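Local atomic coordinates of pseudoperoxidase (Leishmania major, PDB entry 5VIA), a protein that binds heme b in a peroxidase-family fold, with protein ligands on both axial sides of the iron, and is of uncertain peroxidase activity. Residues A[238-241]-A[242-245]; A[185-188]-A[189-193]; A[252-255]-A[256-259]; A[162-166]-A[167-171]. All blocks are in the same frame, centred on the assembly; numbering follows the deposited sequence.

Contact 1 of 4, residues A[238-241]-A[242-245]; sequences VVNA and AELE. With HEM (protoporphyrin IX containing Fe), chain B.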
loop_
_atom_site.group_PDB
_atom_site.type_symbol
_atom_site.label_atom_id
_atom_site.label_comp_id
_atom_site.label_asym_id
_atom_site.label_seq_id
_atom_site.Cartn_x
_atom_site.Cartn_y
_atom_site.Cartn_z
ATOM N N VAL A 238 -6.276 2.755 -14.420
ATOM C CA VAL A 238 -7.477 2.906 -13.605
ATOM C C VAL A 238 -7.122 3.572 -12.279
ATOM O O VAL A 238 -6.139 3.192 -11.641
ATOM C CB VAL A 238 -8.139 1.531 -13.349
ATOM C CG1 VAL A 238 -9.388 1.683 -12.521
ATOM C CG2 VAL A 238 -8.479 0.834 -14.681
ATOM N N VAL A 239 -7.900 4.579 -11.880
ATOM C CA VAL A 239 -7.656 5.315 -10.634
ATOM C C VAL A 239 -9.001 5.670 -9.998
ATOM O O VAL A 239 -9.961 5.972 -10.707
ATOM C CB VAL A 239 -6.856 6.623 -10.887
ATOM C CG1 VAL A 239 -6.588 7.365 -9.584
ATOM C CG2 VAL A 239 -5.533 6.329 -11.583
ATOM N N ASN A 240 -9.080 5.602 -8.671
ATOM C CA ASN A 240 -10.273 6.040 -7.940
ATOM C C ASN A 240 -10.618 7.494 -8.246
ATOM O O ASN A 240 -9.719 8.336 -8.332
ATOM C CB ASN A 240 -10.031 5.913 -6.425
ATOM C CG ASN A 240 -10.345 4.534 -5.895
ATOM O OD1 ASN A 240 -9.613 3.578 -6.159
ATOM N ND2 ASN A 240 -11.427 4.422 -5.124
ATOM N N ALA A 241 -11.910 7.795 -8.394
ATOM C CA ALA A 241 -12.361 9.179 -8.544
ATOM C C ALA A 241 -11.810 10.051 -7.419
ATOM O O ALA A 241 -11.379 11.183 -7.654
ATOM C CB ALA A 241 -13.892 9.258 -8.572
ATOM N N ALA A 242 -11.817 9.513 -6.204
ATOM C CA ALA A 242 -11.317 10.237 -5.024
ATOM C C ALA A 242 -9.841 10.642 -5.127
ATOM O O ALA A 242 -9.452 11.726 -4.676
ATOM C CB ALA A 242 -11.547 9.411 -3.774
ATOM N N GLU A 243 -9.017 9.772 -5.700
ATOM C CA GLU A 243 -7.600 10.072 -5.898
ATOM C C GLU A 243 -7.420 11.223 -6.891
ATOM O O GLU A 243 -6.496 12.034 -6.760
ATOM C CB GLU A 243 -6.869 8.819 -6.393
ATOM C CG GLU A 243 -5.835 8.256 -5.446
ATOM C CD GLU A 243 -5.317 6.894 -5.878
ATOM O OE1 GLU A 243 -4.128 6.785 -6.270
ATOM O OE2 GLU A 243 -6.100 5.921 -5.799
ATOM N N LEU A 244 -8.306 11.287 -7.885
ATOM C CA LEU A 244 -8.282 12.351 -8.882
ATOM C C LEU A 244 -8.867 13.660 -8.351
ATOM O O LEU A 244 -8.389 14.748 -8.692
ATOM C CB LEU A 244 -9.045 11.912 -10.143
ATOM C CG LEU A 244 -8.446 10.717 -10.887
ATOM C CD1 LEU A 244 -9.408 10.163 -11.935
ATOM C CD2 LEU A 244 -7.142 11.136 -11.540
ATOM N N GLU A 245 -9.906 13.565 -7.526
ATOM C CA GLU A 245 -10.579 14.769 -7.049
ATOM C C GLU A 245 -9.665 15.568 -6.127
ATOM O O GLU A 245 -9.794 16.786 -6.014
ATOM C CB GLU A 245 -11.906 14.428 -6.365
ATOM C CG GLU A 245 -13.013 14.014 -7.341
ATOM C CD GLU A 245 -13.333 15.081 -8.384
ATOM O OE1 GLU A 245 -13.713 16.209 -8.003
ATOM O OE2 GLU A 245 -13.212 14.789 -9.594
HETATM C CHA HEM B . -3.762 -1.474 -5.235
HETATM C CHB HEM B . -7.020 2.031 -4.309
HETATM C CHC HEM B . -4.235 3.411 -0.579
HETATM C CHD HEM B . -0.665 0.399 -1.978
HETATM C C1A HEM B . -4.894 -0.696 -5.238
HETATM C C2A HEM B . -6.063 -0.960 -6.047
HETATM C C3A HEM B . -6.963 -0.014 -5.799
HETATM C C4A HEM B . -6.396 0.908 -4.818
HETATM C CMA HEM B . -8.359 0.103 -6.437
HETATM C CAA HEM B . -6.239 -2.172 -6.988
HETATM C CBA HEM B . -6.526 -3.343 -6.029
HETATM C CGA HEM B . -6.727 -4.660 -6.744
HETATM O O1A HEM B . -7.686 -4.764 -7.548
HETATM O O2A HEM B . -5.949 -5.618 -6.481
HETATM C C1B HEM B . -6.581 2.717 -3.194
HETATM C C2B HEM B . -7.229 3.832 -2.544
HETATM C C3B HEM B . -6.485 4.215 -1.495
HETATM C C4B HEM B . -5.293 3.370 -1.470
HETATM C CMB HEM B . -8.574 4.435 -2.978
HETATM C CAB HEM B . -6.869 5.385 -0.554
HETATM C CBB HEM B . -6.472 5.432 0.722
HETATM C C1C HEM B . -3.027 2.736 -0.626
HETATM C C2C HEM B . -1.887 2.913 0.283
HETATM C C3C HEM B . -0.902 2.064 -0.116
HETATM C C4C HEM B . -1.391 1.341 -1.281
HETATM C CMC HEM B . -1.884 3.900 1.484
HETATM C CAC HEM B . 0.510 1.764 0.438
HETATM C CBC HEM B . 0.967 2.260 1.597
HETATM C C1D HEM B . -1.150 -0.381 -3.000
HETATM C C2D HEM B . -0.390 -1.385 -3.717
HETATM C C3D HEM B . -1.356 -1.969 -4.738
HETATM C C4D HEM B . -2.602 -1.258 -4.533
HETATM C CMD HEM B . 1.086 -1.782 -3.496
HETATM C CAD HEM B . -1.065 -3.104 -5.755
HETATM C CBD HEM B . -1.375 -4.402 -4.997
HETATM C CGD HEM B . -1.179 -5.619 -5.869
HETATM O O1D HEM B . -1.590 -6.740 -5.445
HETATM O O2D HEM B . -0.619 -5.460 -6.983
HETATM N NA HEM B . -5.124 0.461 -4.501
HETATM N NB HEM B . -5.402 2.467 -2.524
HETATM N NC HEM B . -2.681 1.766 -1.572
HETATM N ND HEM B . -2.442 -0.323 -3.515
HETATM FE FE HEM B . -3.964 1.056 -3.012
HETATM O O HOH W 1 -7.035 3.980 -7.157
HETATM O O HOH W 2 -13.083 7.065 -5.356
#
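A chi1 of -179° sets Val239 CG1 opposite its own amide nitrogen, and this branch meets Glu243, with CG1 3.5 Å from CB of Glu243. The two side chains cross at about a right angle. Glu243 leaves its backbone at an unstaggered chi1 of -115°, and this torsion together with the extended chain beyond it carries OE2 past Asn240 CB toward the heme. Leu244 also touches the Val239 branch, its CG 4.0 Å from Val239 CG1. Here strand 235-240 turns directly into the short helix 241-245. Asn240 holds the N-cap position without a side-chain capping bond; its carbonyl takes weak bonds from Glu243 N and Leu244 N, and Ala241 O accepts from Glu245 N at 2.8 Å. One water bridges Asn240 N, Asn240 OD1 and Glu243 OE2. A second water accepts from both Asn240 ND2 and Ala242 N, while ND2 also bonds to Val56 O. The Asn240 amide lies against the heme, its CG 3.4 Å from methyl CMB. Glu243 OE1 bonds to ND1 of His159, an axial ligand of the iron, recalling the proximal Asp-His pair of classical heme peroxidases, and also to Tyr187 OH.

Contact 2 of 4, residues A[185-188]-A[189-193]; sequences NRYY and QFLLE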
loop_
_atom_site.group_PDB
_atom_site.type_symbol
_atom_site.label_atom_id
_atom_site.label_comp_id
_atom_site.label_asym_id
_atom_site.label_seq_id
_atom_site.Cartn_x
_atom_site.Cartn_y
_atom_site.Cartn_z
ATOM N N ASN A 185 8.255 8.069 -8.442
ATOM C CA ASN A 185 7.315 9.190 -8.477
ATOM C C ASN A 185 6.561 9.321 -9.801
ATOM O O ASN A 185 5.979 10.366 -10.088
ATOM C CB ASN A 185 8.050 10.498 -8.178
ATOM C CG ASN A 185 9.100 10.824 -9.213
ATOM O OD1 ASN A 185 9.635 9.929 -9.866
ATOM N ND2 ASN A 185 9.400 12.112 -9.380
ATOM N N ARG A 186 6.568 8.267 -10.611
ATOM C CA ARG A 186 5.887 8.331 -11.900
ATOM C C ARG A 186 4.376 8.494 -11.708
ATOM O O ARG A 186 3.703 9.094 -12.534
ATOM C CB ARG A 186 6.197 7.082 -12.737
ATOM C CG ARG A 186 5.896 7.271 -14.219
ATOM C CD ARG A 186 6.452 6.134 -15.090
ATOM N NE ARG A 186 5.752 6.115 -16.376
ATOM C CZ ARG A 186 4.568 5.535 -16.556
ATOM N NH1 ARG A 186 3.970 4.920 -15.546
ATOM N NH2 ARG A 186 3.983 5.579 -17.739
ATOM N N TYR A 187 3.865 7.957 -10.605
ATOM C CA TYR A 187 2.463 8.101 -10.221
ATOM C C TYR A 187 1.976 9.553 -10.348
ATOM O O TYR A 187 0.951 9.829 -10.984
ATOM C CB TYR A 187 2.287 7.593 -8.780
ATOM C CG TYR A 187 0.960 7.922 -8.134
ATOM C CD1 TYR A 187 -0.185 7.174 -8.408
ATOM C CD2 TYR A 187 0.853 8.969 -7.229
ATOM C CE1 TYR A 187 -1.413 7.480 -7.801
ATOM C CE2 TYR A 187 -0.362 9.279 -6.619
ATOM C CZ TYR A 187 -1.487 8.534 -6.908
ATOM O OH TYR A 187 -2.684 8.856 -6.302
ATOM N N TYR A 188 2.727 10.479 -9.757
ATOM C CA TYR A 188 2.365 11.894 -9.791
ATOM C C TYR A 188 2.398 12.460 -11.200
ATOM O O TYR A 188 1.528 13.251 -11.588
ATOM C CB TYR A 188 3.311 12.687 -8.882
ATOM C CG TYR A 188 3.431 12.032 -7.535
ATOM C CD1 TYR A 188 2.374 12.069 -6.642
ATOM C CD2 TYR A 188 4.581 11.342 -7.175
ATOM C CE1 TYR A 188 2.460 11.448 -5.417
ATOM C CE2 TYR A 188 4.683 10.723 -5.944
ATOM C CZ TYR A 188 3.616 10.776 -5.073
ATOM O OH TYR A 188 3.690 10.152 -3.856
ATOM N N GLN A 189 3.417 12.071 -11.958
ATOM C CA GLN A 189 3.575 12.554 -13.320
ATOM C C GLN A 189 2.415 12.038 -14.160
ATOM O O GLN A 189 1.880 12.756 -15.006
ATOM C CB GLN A 189 4.919 12.083 -13.895
ATOM C CG GLN A 189 6.135 12.565 -13.090
ATOM C CD GLN A 189 7.434 11.898 -13.504
ATOM O OE1 GLN A 189 7.436 10.913 -14.245
ATOM N NE2 GLN A 189 8.549 12.429 -13.022
ATOM N N PHE A 190 2.023 10.791 -13.907
ATOM C CA PHE A 190 0.949 10.149 -14.664
ATOM C C PHE A 190 -0.397 10.833 -14.420
ATOM O O PHE A 190 -1.112 11.161 -15.376
ATOM C CB PHE A 190 0.862 8.662 -14.315
ATOM C CG PHE A 190 -0.111 7.898 -15.168
ATOM C CD1 PHE A 190 0.300 7.318 -16.364
ATOM C CD2 PHE A 190 -1.440 7.772 -14.782
ATOM C CE1 PHE A 190 -0.592 6.620 -17.146
ATOM C CE2 PHE A 190 -2.337 7.081 -15.566
ATOM C CZ PHE A 190 -1.914 6.501 -16.740
ATOM N N LEU A 191 -0.734 11.044 -13.145
ATOM C CA LEU A 191 -1.985 11.714 -12.778
ATOM C C LEU A 191 -2.108 13.084 -13.437
ATOM O O LEU A 191 -3.130 13.390 -14.059
ATOM C CB LEU A 191 -2.118 11.860 -11.255
ATOM C CG LEU A 191 -2.368 10.594 -10.431
ATOM C CD1 LEU A 191 -2.786 10.959 -9.017
ATOM C CD2 LEU A 191 -3.404 9.697 -11.057
ATOM N N LEU A 192 -1.062 13.899 -13.302
ATOM C CA LEU A 192 -1.050 15.250 -13.864
ATOM C C LEU A 192 -1.194 15.221 -15.383
ATOM O O LEU A 192 -1.876 16.072 -15.964
ATOM C CB LEU A 192 0.235 15.992 -13.470
ATOM C CG LEU A 192 0.436 16.308 -11.976
ATOM C CD1 LEU A 192 1.828 16.879 -11.701
ATOM C CD2 LEU A 192 -0.633 17.265 -11.459
ATOM N N GLU A 193 -0.563 14.247 -16.032
ATOM C CA GLU A 193 -0.604 14.193 -17.494
ATOM C C GLU A 193 -1.991 13.823 -18.009
ATOM O O GLU A 193 -2.455 14.372 -19.003
ATOM C CB GLU A 193 0.449 13.224 -18.043
ATOM C CG GLU A 193 0.361 13.022 -19.560
ATOM C CD GLU A 193 1.599 12.366 -20.140
ATOM O OE1 GLU A 193 2.688 12.553 -19.560
ATOM O OE2 GLU A 193 1.491 11.672 -21.182
#
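Tyr187 and Leu191, one turn apart, form the dense side of this short helix. Leu191 CG sits over one face of the Tyr187 ring, out toward its rim, while CD1 reaches along to the phenol end, 3.5 Å from CZ of Tyr187 and 3.4 Å from its OH, which is hydrogen-bonded to Glu243 OE1. With chi1 at 168°, Tyr187 CG stands on the carbonyl side of its residue and the ring leans toward the next turn, where Leu191 covers it. The neighbouring Tyr188 presents a ring face to Tyr187 CD2, which stands 3.4 Å above that plane, offset toward the rim; the Tyr188 hydroxyl bonds to Val153 O. Together these residues make up nearly all of helix 186-194, with Asn185 at its N-cap position but making no side-chain capping bond. Regular i to i+4 bonds follow, such as Leu191 N to Tyr187 O at 3.0 Å and 170°. Helix 250-261 packs against Tyr188 and Leu192; Phe190 meets strands 219-224 and 235-240, and Leu191 the latter. Around the exposed Gln189 the fit is looser. Its OE1 stays 4.0 Å from Arg186 CG, and its NE2 is 3.8 Å from Asn185 ND2, the amide planes 56° apart. Each of these two amides instead donates to the end of helix 250-261: Asn185 ND2 to Tyr259 O, Gln189 NE2 to Ala260 O.

Contact 3 of 4, residues A[252-255]-A[256-259]; sequences WREL and VVRY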
loop_
_atom_site.group_PDB
_atom_site.type_symbol
_atom_site.label_atom_id
_atom_site.label_comp_id
_atom_site.label_asym_id
_atom_site.label_seq_id
_atom_site.Cartn_x
_atom_site.Cartn_y
_atom_site.Cartn_z
ATOM N N TRP A 252 -2.958 19.620 -1.727
ATOM C CA TRP A 252 -2.714 18.258 -2.214
ATOM C C TRP A 252 -2.045 18.286 -3.588
ATOM O O TRP A 252 -1.044 17.599 -3.824
ATOM C CB TRP A 252 -4.035 17.491 -2.315
ATOM C CG TRP A 252 -3.865 16.030 -2.621
ATOM C CD1 TRP A 252 -3.707 15.447 -3.857
ATOM C CD2 TRP A 252 -3.836 14.960 -1.668
ATOM N NE1 TRP A 252 -3.581 14.079 -3.718
ATOM C CE2 TRP A 252 -3.663 13.760 -2.386
ATOM C CE3 TRP A 252 -3.951 14.904 -0.274
ATOM C CZ2 TRP A 252 -3.595 12.524 -1.753
ATOM C CZ3 TRP A 252 -3.882 13.671 0.346
ATOM C CH2 TRP A 252 -3.706 12.507 -0.384
ATOM N N ARG A 253 -2.614 19.073 -4.493
ATOM C CA ARG A 253 -2.084 19.193 -5.847
ATOM C C ARG A 253 -0.653 19.737 -5.873
ATOM O O ARG A 253 0.184 19.233 -6.618
ATOM C CB ARG A 253 -2.997 20.064 -6.716
ATOM C CG ARG A 253 -2.382 20.408 -8.068
ATOM C CD ARG A 253 -3.291 21.280 -8.907
ATOM N NE ARG A 253 -4.044 20.486 -9.869
ATOM C CZ ARG A 253 -3.632 20.231 -11.104
ATOM N NH1 ARG A 253 -2.474 20.710 -11.539
ATOM N NH2 ARG A 253 -4.381 19.508 -11.909
ATOM N N GLU A 254 -0.366 20.763 -5.069
ATOM C CA GLU A 254 0.998 21.288 -5.024
ATOM C C GLU A 254 2.006 20.229 -4.569
ATOM O O GLU A 254 3.148 20.228 -5.015
ATOM C CB GLU A 254 1.102 22.550 -4.162
ATOM C CG GLU A 254 2.538 22.935 -3.737
ATOM C CD GLU A 254 3.492 23.332 -4.893
ATOM O OE1 GLU A 254 3.453 22.739 -6.001
ATOM O OE2 GLU A 254 4.318 24.251 -4.671
ATOM N N LEU A 255 1.579 19.313 -3.704
ATOM C CA LEU A 255 2.448 18.206 -3.311
ATOM C C LEU A 255 2.619 17.204 -4.465
ATOM O O LEU A 255 3.715 16.672 -4.682
ATOM C CB LEU A 255 1.915 17.513 -2.050
ATOM C CG LEU A 255 2.048 18.351 -0.759
ATOM C CD1 LEU A 255 1.157 17.845 0.373
ATOM C CD2 LEU A 255 3.481 18.315 -0.312
ATOM N N VAL A 256 1.544 16.956 -5.211
ATOM C CA VAL A 256 1.622 16.065 -6.372
ATOM C C VAL A 256 2.533 16.679 -7.444
ATOM O O VAL A 256 3.408 16.005 -7.990
ATOM C CB VAL A 256 0.229 15.773 -6.948
ATOM C CG1 VAL A 256 0.344 15.126 -8.341
ATOM C CG2 VAL A 256 -0.532 14.867 -6.003
ATOM N N VAL A 257 2.341 17.966 -7.716
ATOM C CA VAL A 257 3.178 18.694 -8.665
ATOM C C VAL A 257 4.652 18.678 -8.238
ATOM O O VAL A 257 5.553 18.447 -9.055
ATOM C CB VAL A 257 2.695 20.154 -8.817
ATOM C CG1 VAL A 257 3.804 21.050 -9.354
ATOM C CG2 VAL A 257 1.477 20.214 -9.723
ATOM N N ARG A 258 4.882 18.922 -6.954
ATOM C CA ARG A 258 6.226 18.939 -6.392
ATOM C C ARG A 258 6.940 17.582 -6.480
ATOM O O ARG A 258 8.127 17.533 -6.812
ATOM C CB ARG A 258 6.146 19.403 -4.940
ATOM C CG ARG A 258 7.451 19.488 -4.208
ATOM C CD ARG A 258 7.335 20.509 -3.078
ATOM N NE ARG A 258 7.604 21.855 -3.570
ATOM C CZ ARG A 258 8.797 22.439 -3.524
ATOM N NH1 ARG A 258 9.834 21.799 -2.990
ATOM N NH2 ARG A 258 8.952 23.663 -4.008
ATOM N N TYR A 259 6.218 16.499 -6.186
ATOM C CA TYR A 259 6.785 15.151 -6.193
ATOM C C TYR A 259 7.035 14.690 -7.622
ATOM O O TYR A 259 7.929 13.887 -7.874
ATOM C CB TYR A 259 5.855 14.159 -5.479
ATOM C CG TYR A 259 5.768 14.324 -3.958
ATOM C CD1 TYR A 259 6.724 15.046 -3.253
ATOM C CD2 TYR A 259 4.733 13.741 -3.239
ATOM C CE1 TYR A 259 6.646 15.182 -1.864
ATOM C CE2 TYR A 259 4.646 13.869 -1.847
ATOM C CZ TYR A 259 5.604 14.591 -1.173
ATOM O OH TYR A 259 5.518 14.724 0.204
#
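Helix 250-261 provides this contact, two consecutive stretches of one regular alpha helix whose four i to i+4 bonds run unbroken from Trp252 to Tyr259. Val257 N to Arg253 O is the shortest and straightest, 2.7 Å at 173°. On the buried side, Trp252 offers the pyrrole part of its indole to Val256: CG2 of Val256 is 3.9 Å from both CD1 and NE1 of Trp252, and the two side chains meet at a slant. A turn further on, the Tyr259 side chain leans back toward the preceding turn. Its chi2 of -17° twists the ring so that one face looks onto the carbonyl of Leu255, with Leu255 O 3.2 Å from Tyr259 CG, although this same oxygen already accepts from Tyr259 N. The Leu255 and Tyr259 side chains then lie side by side and point the same way, CD2 of Leu255 4.2 Å from the Tyr259 hydroxyl oxygen. In the largely helical peroxidase fold this helix packs on its neighbours: Trp252, Leu255 and Tyr259 touch helix 149-155, where Ala150 O takes the Tyr259 hydroxyl bond, Arg253, Val256 and Val257 lie on Leu192 of helix 186-194, and Arg258 and Tyr259 meet helix 263-279. The outer side is looser. Glu254, bent at chi2, puts OE1 3.8 Å from Val257 CG1, and its OE2 approaches the edge of the Arg258 guanidinium, but 4.2 Å from NE is too long for a salt bridge. Arg253 does form one, through NH2 to Glu195 OE1.

Contact 4 of 4, residues A[162-166]-A[167-171]; sequences GEFHE and NVSGL. With HEM (protoporphyrin IX containing Fe), chain B.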
loop_
_atom_site.group_PDB
_atom_site.type_symbol
_atom_site.label_atom_id
_atom_site.label_comp_id
_atom_site.label_asym_id
_atom_site.label_seq_id
_atom_site.Cartn_x
_atom_site.Cartn_y
_atom_site.Cartn_z
ATOM N N GLY A 162 2.254 -2.710 -9.001
ATOM C CA GLY A 162 1.134 -3.612 -8.795
ATOM C C GLY A 162 0.082 -3.543 -9.881
ATOM O O GLY A 162 0.265 -2.872 -10.893
ATOM N N GLU A 163 -1.028 -4.246 -9.678
ATOM C CA GLU A 163 -2.114 -4.224 -10.644
ATOM C C GLU A 163 -3.449 -4.553 -9.993
ATOM O O GLU A 163 -3.522 -4.849 -8.797
ATOM C CB GLU A 163 -1.832 -5.211 -11.781
ATOM C CG GLU A 163 -1.438 -6.586 -11.311
ATOM C CD GLU A 163 -0.970 -7.470 -12.446
ATOM O OE1 GLU A 163 -1.781 -7.832 -13.317
ATOM O OE2 GLU A 163 0.227 -7.798 -12.486
ATOM N N PHE A 164 -4.500 -4.529 -10.806
ATOM C CA PHE A 164 -5.856 -4.814 -10.354
ATOM C C PHE A 164 -6.175 -6.302 -10.414
ATOM O O PHE A 164 -5.695 -7.011 -11.304
ATOM C CB PHE A 164 -6.847 -4.008 -11.206
ATOM C CG PHE A 164 -6.895 -2.551 -10.842
ATOM C CD1 PHE A 164 -5.783 -1.731 -11.029
ATOM C CD2 PHE A 164 -8.042 -2.002 -10.282
ATOM C CE1 PHE A 164 -5.820 -0.384 -10.674
ATOM C CE2 PHE A 164 -8.079 -0.651 -9.917
ATOM C CZ PHE A 164 -6.967 0.153 -10.124
ATOM N N HIS A 165 -6.985 -6.783 -9.471
ATOM C CA HIS A 165 -7.370 -8.198 -9.451
ATOM C C HIS A 165 -8.892 -8.384 -9.418
ATOM O O HIS A 165 -9.625 -7.564 -8.844
ATOM C CB HIS A 165 -6.725 -8.910 -8.254
ATOM C CG HIS A 165 -5.237 -8.772 -8.208
ATOM N ND1 HIS A 165 -4.609 -7.610 -7.815
ATOM C CD2 HIS A 165 -4.246 -9.638 -8.539
ATOM C CE1 HIS A 165 -3.301 -7.768 -7.882
ATOM N NE2 HIS A 165 -3.054 -8.992 -8.326
ATOM N N GLU A 166 -9.360 -9.467 -10.025
ATOM C CA GLU A 166 -10.798 -9.706 -10.163
ATOM C C GLU A 166 -11.500 -9.950 -8.821
ATOM O O GLU A 166 -12.675 -9.620 -8.668
ATOM C CB GLU A 166 -11.065 -10.848 -11.150
ATOM C CG GLU A 166 -11.741 -10.392 -12.466
ATOM C CD GLU A 166 -11.334 -11.219 -13.662
ATOM O OE1 GLU A 166 -10.470 -12.106 -13.496
ATOM O OE2 GLU A 166 -11.878 -10.996 -14.776
ATOM N N ASN A 167 -10.781 -10.498 -7.840
ATOM C CA ASN A 167 -11.374 -10.750 -6.520
ATOM C C ASN A 167 -11.182 -9.618 -5.515
ATOM O O ASN A 167 -11.588 -9.739 -4.350
ATOM C CB ASN A 167 -10.900 -12.094 -5.937
ATOM C CG ASN A 167 -9.397 -12.159 -5.742
ATOM O OD1 ASN A 167 -8.663 -11.288 -6.198
ATOM N ND2 ASN A 167 -8.930 -13.213 -5.079
ATOM N N VAL A 168 -10.569 -8.522 -5.968
ATOM C CA VAL A 168 -10.361 -7.337 -5.141
ATOM C C VAL A 168 -11.176 -6.159 -5.686
ATOM O O VAL A 168 -12.154 -5.732 -5.071
ATOM C CB VAL A 168 -8.872 -6.976 -5.081
ATOM C CG1 VAL A 168 -8.633 -5.742 -4.182
ATOM C CG2 VAL A 168 -8.069 -8.171 -4.591
ATOM N N SER A 169 -10.784 -5.642 -6.846
ATOM C CA SER A 169 -11.513 -4.539 -7.470
ATOM C C SER A 169 -12.624 -5.018 -8.390
ATOM O O SER A 169 -13.567 -4.283 -8.669
ATOM C CB SER A 169 -10.559 -3.641 -8.254
ATOM O OG SER A 169 -9.585 -3.106 -7.389
ATOM N N GLY A 170 -12.498 -6.243 -8.885
ATOM C CA GLY A 170 -13.499 -6.801 -9.773
ATOM C C GLY A 170 -13.083 -6.792 -11.232
ATOM O O GLY A 170 -13.882 -7.140 -12.111
ATOM N N LEU A 171 -11.845 -6.374 -11.494
ATOM C CA LEU A 171 -11.320 -6.368 -12.861
ATOM C C LEU A 171 -9.838 -6.748 -12.878
ATOM O O LEU A 171 -9.146 -6.649 -11.865
ATOM C CB LEU A 171 -11.528 -5.001 -13.519
ATOM C CG LEU A 171 -10.810 -3.892 -12.737
ATOM C CD1 LEU A 171 -9.797 -3.164 -13.589
ATOM C CD2 LEU A 171 -11.789 -2.899 -12.151
HETATM C CHA HEM B . -3.762 -1.474 -5.235
HETATM C CHB HEM B . -7.020 2.031 -4.309
HETATM C CHC HEM B . -4.235 3.411 -0.579
HETATM C CHD HEM B . -0.665 0.399 -1.978
HETATM C C1A HEM B . -4.894 -0.696 -5.238
HETATM C C2A HEM B . -6.063 -0.960 -6.047
HETATM C C3A HEM B . -6.963 -0.014 -5.799
HETATM C C4A HEM B . -6.396 0.908 -4.818
HETATM C CMA HEM B . -8.359 0.103 -6.437
HETATM C CAA HEM B . -6.239 -2.172 -6.988
HETATM C CBA HEM B . -6.526 -3.343 -6.029
HETATM C CGA HEM B . -6.727 -4.660 -6.744
HETATM O O1A HEM B . -7.686 -4.764 -7.548
HETATM O O2A HEM B . -5.949 -5.618 -6.481
HETATM C C1B HEM B . -6.581 2.717 -3.194
HETATM C C2B HEM B . -7.229 3.832 -2.544
HETATM C C3B HEM B . -6.485 4.215 -1.495
HETATM C C4B HEM B . -5.293 3.370 -1.470
HETATM C CMB HEM B . -8.574 4.435 -2.978
HETATM C CAB HEM B . -6.869 5.385 -0.554
HETATM C CBB HEM B . -6.472 5.432 0.722
HETATM C C1C HEM B . -3.027 2.736 -0.626
HETATM C C2C HEM B . -1.887 2.913 0.283
HETATM C C3C HEM B . -0.902 2.064 -0.116
HETATM C C4C HEM B . -1.391 1.341 -1.281
HETATM C CMC HEM B . -1.884 3.900 1.484
HETATM C CAC HEM B . 0.510 1.764 0.438
HETATM C CBC HEM B . 0.967 2.260 1.597
HETATM C C1D HEM B . -1.150 -0.381 -3.000
HETATM C C2D HEM B . -0.390 -1.385 -3.717
HETATM C C3D HEM B . -1.356 -1.969 -4.738
HETATM C C4D HEM B . -2.602 -1.258 -4.533
HETATM C CMD HEM B . 1.086 -1.782 -3.496
HETATM C CAD HEM B . -1.065 -3.104 -5.755
HETATM C CBD HEM B . -1.375 -4.402 -4.997
HETATM C CGD HEM B . -1.179 -5.619 -5.869
HETATM O O1D HEM B . -1.590 -6.740 -5.445
HETATM O O2D HEM B . -0.619 -5.460 -6.983
HETATM N NA HEM B . -5.124 0.461 -4.501
HETATM N NB HEM B . -5.402 2.467 -2.524
HETATM N NC HEM B . -2.681 1.766 -1.572
HETATM N ND HEM B . -2.442 -0.323 -3.515
HETATM FE FE HEM B . -3.964 1.056 -3.012
#
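One carbonyl, His165 O, takes three consecutive amide N-H groups, from Val168, Ser169 and Gly170. The Gly170 bond, 3.2 Å, closes a pi-turn, with Gly170 itself in a left-handed conformation (phi 103°); Val168 N comes in from well above the carbonyl plane, and the Ser169 bond is weak. The turn lies in the loop between helices 149-155 and 186-194, just after the axial ligand His159, and holds a heme propionate. Ser169 OG, opposite its carbonyl carbon at chi1 -60°, turns to propionate oxygen O1A and donates to it at 2.5 Å; O1A also accepts from His165 N at 2.9 Å, with a weak third bond from Ser169 N. Its partner O2A is met at the edge of the imidazole, His165 ND1 donating over 2.7 Å. Val168 packs its CG1 on the same carboxylate, 3.4 Å from CGA. Here the second propionate takes a hydrogen bond from the backbone, Glu163 N to O2D, while the Glu163 side chain pairs with Arg180. The ring of Phe164 lies under the first propionate, whose methylene CAA stands 3.6 Å above its centre. Leu171 lies alongside Phe164 and points the same way, CD1 3.9 Å from Phe164 CB. Across the turn, Gly170 CA makes a CA-H...O contact of 3.1 Å with Glu166 O.

Contacts 1 and 4 both touch the heme, contact 4 at the propionates and contact 1 at a pyrrole methyl; they meet where Phe164 CZ lies 3.5 Å from Val238 O. Contact 2 stands behind contact 1, with Tyr187 OH 2.5 Å from Glu243 OE1, a probable hydrogen bond that links Tyr187 through Glu243 to axial His159. Contact 3 packs on contact 2, Asn185 ND2 reaching Tyr259 O at 2.8 Å while Tyr188 CB lies 3.4 Å from Val256 O. Contacts 3 and 4, with centres about 27 Å apart, do not touch.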